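N(G),N(G)-dimethylarginine dimethylaminohydrolase (Pseudomonas aeruginosa, PDB 3RHY) hydrolyses N(omega)-methylated arginines, namely asymmetric dimethylarginine and monomethylarginine, to citrulline and dimethylamine or methylamine. Local coordinates at residues C45-T50 with W207-V212. Numbering follows the deposited sequence.
Sequences CDVDIT and WVNERV
Arg211 bends at its second torsion (chi2 84°) and then runs nearly straight, which carries its guanidinium to the loop at Cys45 and Asp46. In Asn209, CG stands anti to the carbonyl carbon and beside the backbone N (chi1 -58°), which turns the amide toward Cys45 O. Arg211 NH1 forms a salt bridge with Asp46 OD2 at 3.0 Å. The carboxylate is turned 77° against the guanidinium, and NH1 meets OD2 from above the carboxylate plane. This is a one-oxygen grip, not a flat two-pronged pair. Cys45 CA lies over one face of the guanidinium, toward its rim. In the guanidinium plane, Arg211 NH2 donates to Asn209 O at 3.0 Å, using a lone pair of that carbonyl. This second bond helps fix the rotation of the group. NH1 also makes a weak hydrogen bond to Thr44 O.

Asn209 ND2 meets Cys45 O almost straight down the carbonyl at 2.8 Å, with the acceptor in the amide plane. Val47 CG1 sits against the same nitrogen, 3.3 Å from Asn209 ND2. The other amide atom, Asn209 OD1, accepts from Phe2 N, so both amide ends are tied down.

Cys45 CB packs on Val208 CG1 at 3.6 Å. Cys45 SG lies alongside the aliphatic part of Arg211. Leu42 of helix 28-42 also touches Val208.

Val208 to Arg211 form a type I' beta turn, closed by backbone bonds in both directions between its end residues. It is the tight turn of a beta hairpin joining strands 206-208 and 211-215. The contact docks this hairpin onto the loop between helix 28-42 and strand 48-52, within the alpha/beta propeller fold of the DDAH (pentein) family.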
ATOM      1  N   CYS A  45       6.081  -8.605 -14.089  1.00 25.77           N
ATOM      2  CA  CYS A  45       5.156  -7.540 -14.432  1.00 25.80           C
ATOM      3  C   CYS A  45       5.694  -6.404 -15.300  1.00 26.34           C
ATOM      4  O   CYS A  45       5.107  -5.325 -15.352  1.00 27.01           O
ATOM      5  CB  CYS A  45       4.556  -6.997 -13.137  1.00 25.87           C
ATOM      6  SG  CYS A  45       3.691  -8.299 -12.187  1.00 30.57           S
ATOM      7  N   ASP A  46       6.796  -6.662 -15.998  1.00 26.85           N
ATOM      8  CA  ASP A  46       7.415  -5.671 -16.877  1.00 28.07           C
ATOM      9  C   ASP A  46       7.675  -4.337 -16.168  1.00 29.33           C
ATOM     10  O   ASP A  46       7.246  -3.270 -16.620  1.00 29.96           O
ATOM     11  CB  ASP A  46       6.555  -5.441 -18.132  1.00 28.53           C
ATOM     12  CG  ASP A  46       6.550  -6.643 -19.079  1.00 28.44           C
ATOM     13  OD1 ASP A  46       7.644  -7.118 -19.464  1.00 27.62           O
ATOM     14  OD2 ASP A  46       5.446  -7.103 -19.451  1.00 27.36           O
ATOM     15  N   VAL A  47       8.375  -4.417 -15.043  1.00 27.89           N
ATOM     16  CA  VAL A  47       8.747  -3.256 -14.249  1.00 26.36           C
ATOM     17  C   VAL A  47      10.121  -3.599 -13.707  1.00 27.39           C
ATOM     18  O   VAL A  47      10.499  -4.775 -13.681  1.00 26.52           O
ATOM     19  CB  VAL A  47       7.802  -3.044 -13.028  1.00 26.68           C
ATOM     20  CG1 VAL A  47       6.443  -2.539 -13.486  1.00 27.70           C
ATOM     21  CG2 VAL A  47       7.650  -4.359 -12.246  1.00 24.04           C
ATOM     22  N   ASP A  48      10.895  -2.595 -13.307  1.00 27.14           N
ATOM     23  CA  ASP A  48      12.174  -2.918 -12.708  1.00 26.86           C
ATOM     24  C   ASP A  48      11.934  -2.842 -11.212  1.00 26.19           C
ATOM     25  O   ASP A  48      11.022  -2.146 -10.757  1.00 25.58           O
ATOM     26  CB  ASP A  48      13.304  -1.974 -13.155  1.00 26.98           C
ATOM     27  CG  ASP A  48      12.921  -0.506 -13.115  1.00 28.96           C
ATOM     28  OD1 ASP A  48      12.315  -0.053 -12.123  1.00 30.21           O
ATOM     29  OD2 ASP A  48      13.257   0.203 -14.085  1.00 29.69           O
ATOM     30  N   ILE A  49      12.731  -3.583 -10.453  1.00 26.08           N
ATOM     31  CA  ILE A  49      12.594  -3.626  -9.007  1.00 25.12           C
ATOM     32  C   ILE A  49      13.842  -3.118  -8.289  1.00 25.31           C
ATOM     33  O   ILE A  49      14.946  -3.593  -8.543  1.00 26.30           O
ATOM     34  CB  ILE A  49      12.323  -5.073  -8.536  1.00 24.67           C
ATOM     35  CG1 ILE A  49      11.040  -5.598  -9.192  1.00 24.22           C
ATOM     36  CG2 ILE A  49      12.233  -5.122  -7.012  1.00 22.59           C
ATOM     37  CD1 ILE A  49      10.790  -7.075  -8.954  1.00 23.62           C
ATOM     38  N   THR A  50      13.660  -2.145  -7.404  1.00 24.34           N
ATOM     39  CA  THR A  50      14.765  -1.605  -6.621  1.00 23.78           C
ATOM     40  C   THR A  50      14.552  -2.174  -5.235  1.00 24.95           C
ATOM     41  O   THR A  50      13.703  -1.699  -4.479  1.00 23.22           O
ATOM     42  CB  THR A  50      14.730  -0.076  -6.560  1.00 24.05           C
ATOM     43  OG1 THR A  50      14.912   0.449  -7.877  1.00 20.90           O
ATOM     44  CG2 THR A  50      15.838   0.450  -5.653  1.00 25.43           C
ATOM     45  N   TRP A 207      -2.834  -3.942  -8.213  1.00 29.23           N
ATOM     46  CA  TRP A 207      -2.889  -3.975  -9.658  1.00 28.51           C
ATOM     47  C   TRP A 207      -1.488  -3.565 -10.114  1.00 28.38           C
ATOM     48  O   TRP A 207      -0.917  -2.602  -9.593  1.00 29.86           O
ATOM     49  CB  TRP A 207      -3.918  -2.962 -10.163  1.00 27.67           C
ATOM     50  CG  TRP A 207      -3.994  -2.856 -11.658  1.00 29.17           C
ATOM     51  CD1 TRP A 207      -4.809  -3.570 -12.492  1.00 28.08           C
ATOM     52  CD2 TRP A 207      -3.217  -1.990 -12.498  1.00 29.98           C
ATOM     53  NE1 TRP A 207      -4.591  -3.203 -13.800  1.00 30.07           N
ATOM     54  CE2 TRP A 207      -3.619  -2.234 -13.835  1.00 32.37           C
ATOM     55  CE3 TRP A 207      -2.222  -1.033 -12.254  1.00 30.07           C
ATOM     56  CZ2 TRP A 207      -3.059  -1.554 -14.922  1.00 30.36           C
ATOM     57  CZ3 TRP A 207      -1.663  -0.355 -13.339  1.00 29.56           C
ATOM     58  CH2 TRP A 207      -2.086  -0.620 -14.656  1.00 32.99           C
ATOM     59  N   VAL A 208      -0.932  -4.309 -11.061  1.00 26.72           N
ATOM     60  CA  VAL A 208       0.387  -4.005 -11.606  1.00 25.74           C
ATOM     61  C   VAL A 208       0.392  -4.346 -13.100  1.00 24.50           C
ATOM     62  O   VAL A 208       0.599  -5.490 -13.485  1.00 23.33           O
ATOM     63  CB  VAL A 208       1.519  -4.807 -10.885  1.00 25.53           C
ATOM     64  CG1 VAL A 208       2.883  -4.372 -11.402  1.00 24.28           C
ATOM     65  CG2 VAL A 208       1.451  -4.586  -9.384  1.00 25.83           C
ATOM     66  N   ASN A 209       0.149  -3.342 -13.936  1.00 24.71           N
ATOM     67  CA  ASN A 209       0.142  -3.523 -15.381  1.00 27.17           C
ATOM     68  C   ASN A 209      -0.770  -4.655 -15.838  1.00 28.40           C
ATOM     69  O   ASN A 209      -0.346  -5.585 -16.530  1.00 27.84           O
ATOM     70  CB  ASN A 209       1.574  -3.749 -15.878  1.00 26.50           C
ATOM     71  CG  ASN A 209       2.483  -2.600 -15.515  1.00 27.23           C
ATOM     72  OD1 ASN A 209       2.030  -1.467 -15.412  1.00 23.23           O
ATOM     73  ND2 ASN A 209       3.771  -2.880 -15.328  1.00 27.66           N
ATOM     74  N   GLU A 210      -2.035  -4.551 -15.438  1.00 31.56           N
ATOM     75  CA  GLU A 210      -3.070  -5.517 -15.784  1.00 33.06           C
ATOM     76  C   GLU A 210      -2.977  -6.834 -15.025  1.00 32.31           C
ATOM     77  O   GLU A 210      -3.847  -7.700 -15.173  1.00 30.19           O
ATOM     78  CB  GLU A 210      -3.082  -5.765 -17.297  1.00 33.75           C
ATOM     79  CG  GLU A 210      -4.421  -5.453 -17.941  1.00 40.12           C
ATOM     80  CD  GLU A 210      -4.973  -4.101 -17.522  1.00 41.87           C
ATOM     81  OE1 GLU A 210      -5.668  -4.025 -16.485  1.00 41.30           O
ATOM     82  OE2 GLU A 210      -4.703  -3.108 -18.227  1.00 44.66           O
ATOM     83  N   ARG A 211      -1.913  -6.997 -14.237  1.00 31.95           N
ATOM     84  CA  ARG A 211      -1.773  -8.191 -13.407  1.00 30.44           C
ATOM     85  C   ARG A 211      -2.323  -7.756 -12.066  1.00 32.11           C
ATOM     86  O   ARG A 211      -2.308  -6.567 -11.741  1.00 32.78           O
ATOM     87  CB  ARG A 211      -0.319  -8.609 -13.194  1.00 29.45           C
ATOM     88  CG  ARG A 211       0.379  -9.251 -14.374  1.00 28.44           C
ATOM     89  CD  ARG A 211       0.932  -8.210 -15.311  1.00 27.11           C
ATOM     90  NE  ARG A 211       2.024  -8.754 -16.109  1.00 27.44           N
ATOM     91  CZ  ARG A 211       2.586  -8.123 -17.135  1.00 26.15           C
ATOM     92  NH1 ARG A 211       3.575  -8.693 -17.800  1.00 25.97           N
ATOM     93  NH2 ARG A 211       2.144  -6.930 -17.500  1.00 24.75           N
ATOM     94  N   VAL A 212      -2.824  -8.712 -11.299  1.00 31.68           N
ATOM     95  CA  VAL A 212      -3.350  -8.431  -9.977  1.00 30.94           C
ATOM     96  C   VAL A 212      -2.716  -9.444  -9.047  1.00 32.07           C
ATOM     97  O   VAL A 212      -3.028 -10.629  -9.122  1.00 32.05           O
ATOM     98  CB  VAL A 212      -4.875  -8.611  -9.895  1.00 31.40           C
ATOM     99  CG1 VAL A 212      -5.326  -8.480  -8.445  1.00 32.75           C
ATOM    100  CG2 VAL A 212      -5.580  -7.568 -10.749  1.00 30.11           C
TER